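Local structure of uronate isomerase (Caulobacter crescentus, 2Q01) at residues Q179-I184 / V193-R198; N164-A169 / L461-P466. The protein catalyses the reversible aldose-ketose isomerisation of D-glucuronate to D-fructuronate and of D-galacturonate to D-tagaturonate in uronate metabolism. All blocks are in the same frame, centred on the assembly; numbering follows the deposited sequence.

Interaction 1 (Q179-I184 / V193-R198)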
# COMPACT_ATOMS: atom_id res chain seq x y z
N GLN B 179 10.90 -14.25 -39.21
CA GLN B 179 10.52 -14.08 -40.60
C GLN B 179 10.13 -12.64 -40.95
O GLN B 179 10.65 -12.05 -41.89
CB GLN B 179 9.32 -15.00 -40.84
CG GLN B 179 8.96 -15.32 -42.28
CD GLN B 179 7.70 -16.15 -42.39
OE1 GLN B 179 7.06 -16.19 -43.44
NE2 GLN B 179 7.32 -16.81 -41.30
N HIS B 180 9.21 -12.09 -40.17
CA HIS B 180 8.61 -10.79 -40.47
C HIS B 180 9.53 -9.63 -40.15
O HIS B 180 9.42 -8.57 -40.74
CB HIS B 180 7.27 -10.65 -39.75
CG HIS B 180 6.32 -11.76 -40.07
ND1 HIS B 180 5.74 -11.91 -41.32
CD2 HIS B 180 5.85 -12.78 -39.32
CE1 HIS B 180 4.96 -12.97 -41.31
NE2 HIS B 180 5.01 -13.52 -40.11
N HIS B 181 10.45 -9.85 -39.21
CA HIS B 181 11.47 -8.85 -38.89
C HIS B 181 12.52 -8.74 -39.98
O HIS B 181 12.98 -7.64 -40.27
CB HIS B 181 12.14 -9.20 -37.57
CG HIS B 181 11.24 -9.04 -36.39
ND1 HIS B 181 10.40 -10.04 -35.96
CD2 HIS B 181 11.03 -7.99 -35.56
CE1 HIS B 181 9.73 -9.63 -34.90
NE2 HIS B 181 10.08 -8.38 -34.65
N ALA B 182 12.89 -9.88 -40.57
CA ALA B 182 13.82 -9.90 -41.71
C ALA B 182 13.23 -9.19 -42.92
O ALA B 182 13.95 -8.51 -43.65
CB ALA B 182 14.20 -11.33 -42.06
N ALA B 183 11.92 -9.33 -43.12
CA ALA B 183 11.22 -8.70 -44.23
C ALA B 183 11.09 -7.19 -44.06
O ALA B 183 11.07 -6.46 -45.04
CB ALA B 183 9.86 -9.33 -44.42
N ILE B 184 11.01 -6.75 -42.81
CA ILE B 184 10.93 -5.33 -42.48
C ILE B 184 12.25 -4.65 -42.81
O ILE B 184 12.27 -3.59 -43.44
CB ILE B 184 10.53 -5.10 -40.99
CG1 ILE B 184 9.02 -5.29 -40.81
CG2 ILE B 184 10.93 -3.69 -40.52
CD1 ILE B 184 8.60 -5.55 -39.36
N VAL B 193 11.61 -1.58 -36.39
CA VAL B 193 10.84 -2.58 -35.67
C VAL B 193 11.78 -3.72 -35.28
O VAL B 193 12.34 -4.41 -36.13
CB VAL B 193 9.65 -3.11 -36.50
CG1 VAL B 193 8.91 -4.19 -35.73
CG2 VAL B 193 8.70 -1.96 -36.87
N ILE B 194 11.98 -3.88 -33.97
CA ILE B 194 12.88 -4.90 -33.45
C ILE B 194 12.12 -5.93 -32.61
O ILE B 194 10.89 -5.87 -32.50
CB ILE B 194 14.05 -4.29 -32.63
CG1 ILE B 194 13.54 -3.45 -31.46
CG2 ILE B 194 14.95 -3.48 -33.54
CD1 ILE B 194 14.61 -3.10 -30.44
N THR B 195 12.85 -6.86 -32.03
CA THR B 195 12.25 -7.95 -31.27
C THR B 195 12.78 -8.01 -29.83
O THR B 195 13.67 -7.25 -29.46
CB THR B 195 12.43 -9.31 -32.00
OG1 THR B 195 11.83 -10.35 -31.24
CG2 THR B 195 13.91 -9.62 -32.23
N ALA B 196 12.18 -8.89 -29.03
CA ALA B 196 12.65 -9.16 -27.68
C ALA B 196 12.59 -10.66 -27.43
O ALA B 196 11.67 -11.33 -27.89
CB ALA B 196 11.81 -8.41 -26.65
N TYR B 197 13.58 -11.18 -26.70
CA TYR B 197 13.71 -12.62 -26.44
C TYR B 197 12.90 -13.07 -25.22
O TYR B 197 13.25 -12.74 -24.09
CB TYR B 197 15.19 -12.95 -26.23
CG TYR B 197 15.53 -14.43 -26.19
CD1 TYR B 197 15.65 -15.16 -27.37
CD2 TYR B 197 15.77 -15.08 -24.98
CE1 TYR B 197 15.98 -16.50 -27.35
CE2 TYR B 197 16.11 -16.43 -24.95
CZ TYR B 197 16.21 -17.13 -26.14
OH TYR B 197 16.53 -18.45 -26.15
N ARG B 198 11.84 -13.83 -25.45
CA ARG B 198 10.97 -14.29 -24.37
C ARG B 198 10.91 -15.82 -24.30
O ARG B 198 10.02 -16.43 -24.88
CB ARG B 198 9.56 -13.73 -24.53
CG ARG B 198 8.73 -13.78 -23.26
CD ARG B 198 7.25 -13.80 -23.57
NE ARG B 198 6.45 -13.81 -22.35
CZ ARG B 198 5.89 -12.73 -21.80
NH1 ARG B 198 6.03 -11.54 -22.36
NH2 ARG B 198 5.19 -12.86 -20.69
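The imidazole of H181 lies against T195 and the carbonyls of the strand end, with CB of T195 over one ring face and two carbonyl oxygens at the ring edge, O of V193 in the plane and O of I194 near it. CB of T195 sits 4.0 Å from the centroid of the H181 ring and 26° off its normal, a CH-pi contact displaced toward the rim on the NE2 side, where CB lies 3.7 Å from NE2 of H181. At the edge, CD2 of H181 is 3.9 Å from O of V193 and 3.7 Å from O of I194. NE2 of H181 also faces O of I194 at 3.4 Å, but the bond is weak, bent to 130° at the hydrogen. The stronger partner of this nitrogen is the hydroxyl of T170, in the segment that follows strand 165-169, and that hydroxyl in turn makes a weak bond to O of I194. With CG of H181 anti to its own carbonyl carbon (chi1 -69°), the ring extends from the helix to the point where strand 192-194 ends. One helical turn further on, CD1 of I184 meets CG1 of V193 at 3.9 Å, and the two side chains cross at about a right angle. F49 of helix 47-51 also touches I184. The helix thus packs on the second strand of the beta-alpha-beta unit formed by strand 165-169, helix 179-186 and strand 192-194, part of the TIM-barrel core. Chemically the contact is mixed: T195 packs on a face of the buried imidazole, a small apolar pair lies beside it, and NE2 relies mainly on T170, so that direct polar bonding between helix and strand contributes little.

Interaction 2 (N164-A169 / L461-P466)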
# COMPACT_ATOMS: atom_id res chain seq x y z
N ASN B 164 5.19 8.98 -35.36
CA ASN B 164 6.56 9.38 -35.04
C ASN B 164 7.22 8.37 -34.11
O ASN B 164 7.85 8.73 -33.11
CB ASN B 164 6.63 10.83 -34.50
CG ASN B 164 8.02 11.44 -34.61
OD1 ASN B 164 8.33 12.40 -33.90
ND2 ASN B 164 8.85 10.90 -35.49
N ILE B 165 7.05 7.10 -34.44
CA ILE B 165 7.68 6.04 -33.66
C ILE B 165 9.11 5.89 -34.14
O ILE B 165 9.36 5.70 -35.33
CB ILE B 165 6.89 4.72 -33.74
CG1 ILE B 165 5.46 4.94 -33.25
CG2 ILE B 165 7.59 3.62 -32.92
CD1 ILE B 165 4.45 3.88 -33.69
N GLU B 166 10.04 6.03 -33.20
CA GLU B 166 11.44 5.86 -33.50
C GLU B 166 11.82 4.38 -33.43
O GLU B 166 12.43 3.86 -34.37
CB GLU B 166 12.28 6.68 -32.53
CG GLU B 166 13.76 6.63 -32.84
CD GLU B 166 14.49 7.87 -32.40
OE1 GLU B 166 15.46 7.71 -31.63
OE2 GLU B 166 14.10 8.98 -32.81
N THR B 167 11.46 3.74 -32.33
CA THR B 167 11.74 2.32 -32.09
C THR B 167 10.47 1.64 -31.60
O THR B 167 9.79 2.15 -30.71
CB THR B 167 12.86 2.16 -31.02
OG1 THR B 167 14.06 2.78 -31.49
CG2 THR B 167 13.13 0.69 -30.71
N LEU B 168 10.15 0.49 -32.19
CA LEU B 168 9.07 -0.37 -31.70
C LEU B 168 9.60 -1.79 -31.54
O LEU B 168 10.12 -2.36 -32.49
CB LEU B 168 7.89 -0.35 -32.66
CG LEU B 168 6.63 -1.15 -32.33
CD1 LEU B 168 6.00 -0.68 -31.02
CD2 LEU B 168 5.62 -1.04 -33.45
N ALA B 169 9.46 -2.35 -30.35
CA ALA B 169 9.86 -3.73 -30.10
C ALA B 169 8.66 -4.65 -30.00
O ALA B 169 7.66 -4.33 -29.36
CB ALA B 169 10.74 -3.84 -28.85
N LEU B 461 13.63 11.30 -18.96
CA LEU B 461 12.57 10.32 -18.71
C LEU B 461 11.83 9.87 -19.98
O LEU B 461 11.51 8.69 -20.12
CB LEU B 461 11.56 10.89 -17.71
CG LEU B 461 11.66 10.60 -16.20
CD1 LEU B 461 13.08 10.53 -15.67
CD2 LEU B 461 10.83 11.60 -15.40
N THR B 462 11.60 10.81 -20.89
CA THR B 462 10.87 10.54 -22.13
C THR B 462 11.73 9.85 -23.18
O THR B 462 11.29 8.88 -23.80
CB THR B 462 10.27 11.85 -22.70
OG1 THR B 462 9.38 12.43 -21.74
CG2 THR B 462 9.50 11.60 -23.99
N TYR B 463 12.96 10.32 -23.36
CA TYR B 463 13.73 9.97 -24.54
C TYR B 463 15.11 9.37 -24.25
O TYR B 463 15.42 8.28 -24.74
CB TYR B 463 13.84 11.20 -25.47
CG TYR B 463 14.40 10.93 -26.86
CD1 TYR B 463 13.56 10.57 -27.91
CD2 TYR B 463 15.76 11.07 -27.12
CE1 TYR B 463 14.07 10.33 -29.19
CE2 TYR B 463 16.28 10.83 -28.38
CZ TYR B 463 15.43 10.46 -29.41
OH TYR B 463 15.96 10.23 -30.65
N ASN B 464 15.93 10.07 -23.48
CA ASN B 464 17.34 9.69 -23.28
C ASN B 464 17.53 8.47 -22.39
O ASN B 464 18.34 7.60 -22.70
CB ASN B 464 18.14 10.86 -22.72
CG ASN B 464 18.05 12.10 -23.58
OD1 ASN B 464 18.44 12.08 -24.75
ND2 ASN B 464 17.54 13.18 -23.01
N LEU B 465 16.78 8.43 -21.29
CA LEU B 465 16.83 7.31 -20.34
C LEU B 465 16.29 5.96 -20.85
O LEU B 465 16.91 4.94 -20.57
CB LEU B 465 16.24 7.69 -18.97
CG LEU B 465 17.17 8.18 -17.85
CD1 LEU B 465 18.29 9.12 -18.30
CD2 LEU B 465 16.36 8.80 -16.73
N PRO B 466 15.13 5.94 -21.57
CA PRO B 466 14.76 4.69 -22.26
C PRO B 466 15.79 4.19 -23.29
O PRO B 466 15.98 2.98 -23.43
CB PRO B 466 13.45 5.06 -22.98
CG PRO B 466 12.90 6.20 -22.21
CD PRO B 466 14.09 6.97 -21.74
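Y463 reaches E166 from a wide, pi-type turn of helix 451-469 that spans L461 to N464, joining this helix to strand 165-169 of the parallel sheet near its start, where the chain turns a corner at E166. At T462 the hydroxyl bonds back to O of I458, within the helix itself. At Y463 the ring stands with CG anti to the backbone N (chi1 -170°), which carries the phenol across a gap of 10.1 Å between CA of E166 and CA of Y463. OH of Y463 lies 2.7 Å from OE1 of E166 and 3.1 Å from OE2. The carboxylate plane is turned 88° from the ring, and OE2 of E166 lies in the ring plane at its edge. At N464 the amide bonds back to D460, and P466 follows at a kink where its nitrogen lacks the bond to the preceding turn. K467, one residue on, makes a salt bridge to OE1 of E166 and a hydrogen bond to OH of Y463. An alanine at E166 would probably leave K467 without its carboxylate mate and the phenol of Y463 freer to shift. The contact is therefore almost wholly polar, and the positive charge of K467 probably offsets the negative charge of the buried E166.

In the fold
Interaction 1 is fully buried, whereas interaction 2 is only partly so, and their centres lie about 17 Å apart. They meet in one parallel sheet, where strands 165-169 and 192-194 are neighbours: N of I194 is 2.8 Å from O of L168, a probable hydrogen bond, and CG1 of I194 packs on CB of A169. Interaction 1 joins a helix and strand close in sequence and is nested within the long loop closed by interaction 2, which brings a helix near the C-terminus back to the start of strand 165-169. The chemistry follows: local packing with one weak polar bond at the C-terminal end of strand 192-194, against a carboxylate facing a phenol near the N-terminal end of strand 165-169, with a lysine just beyond the segment supplying the opposite charge.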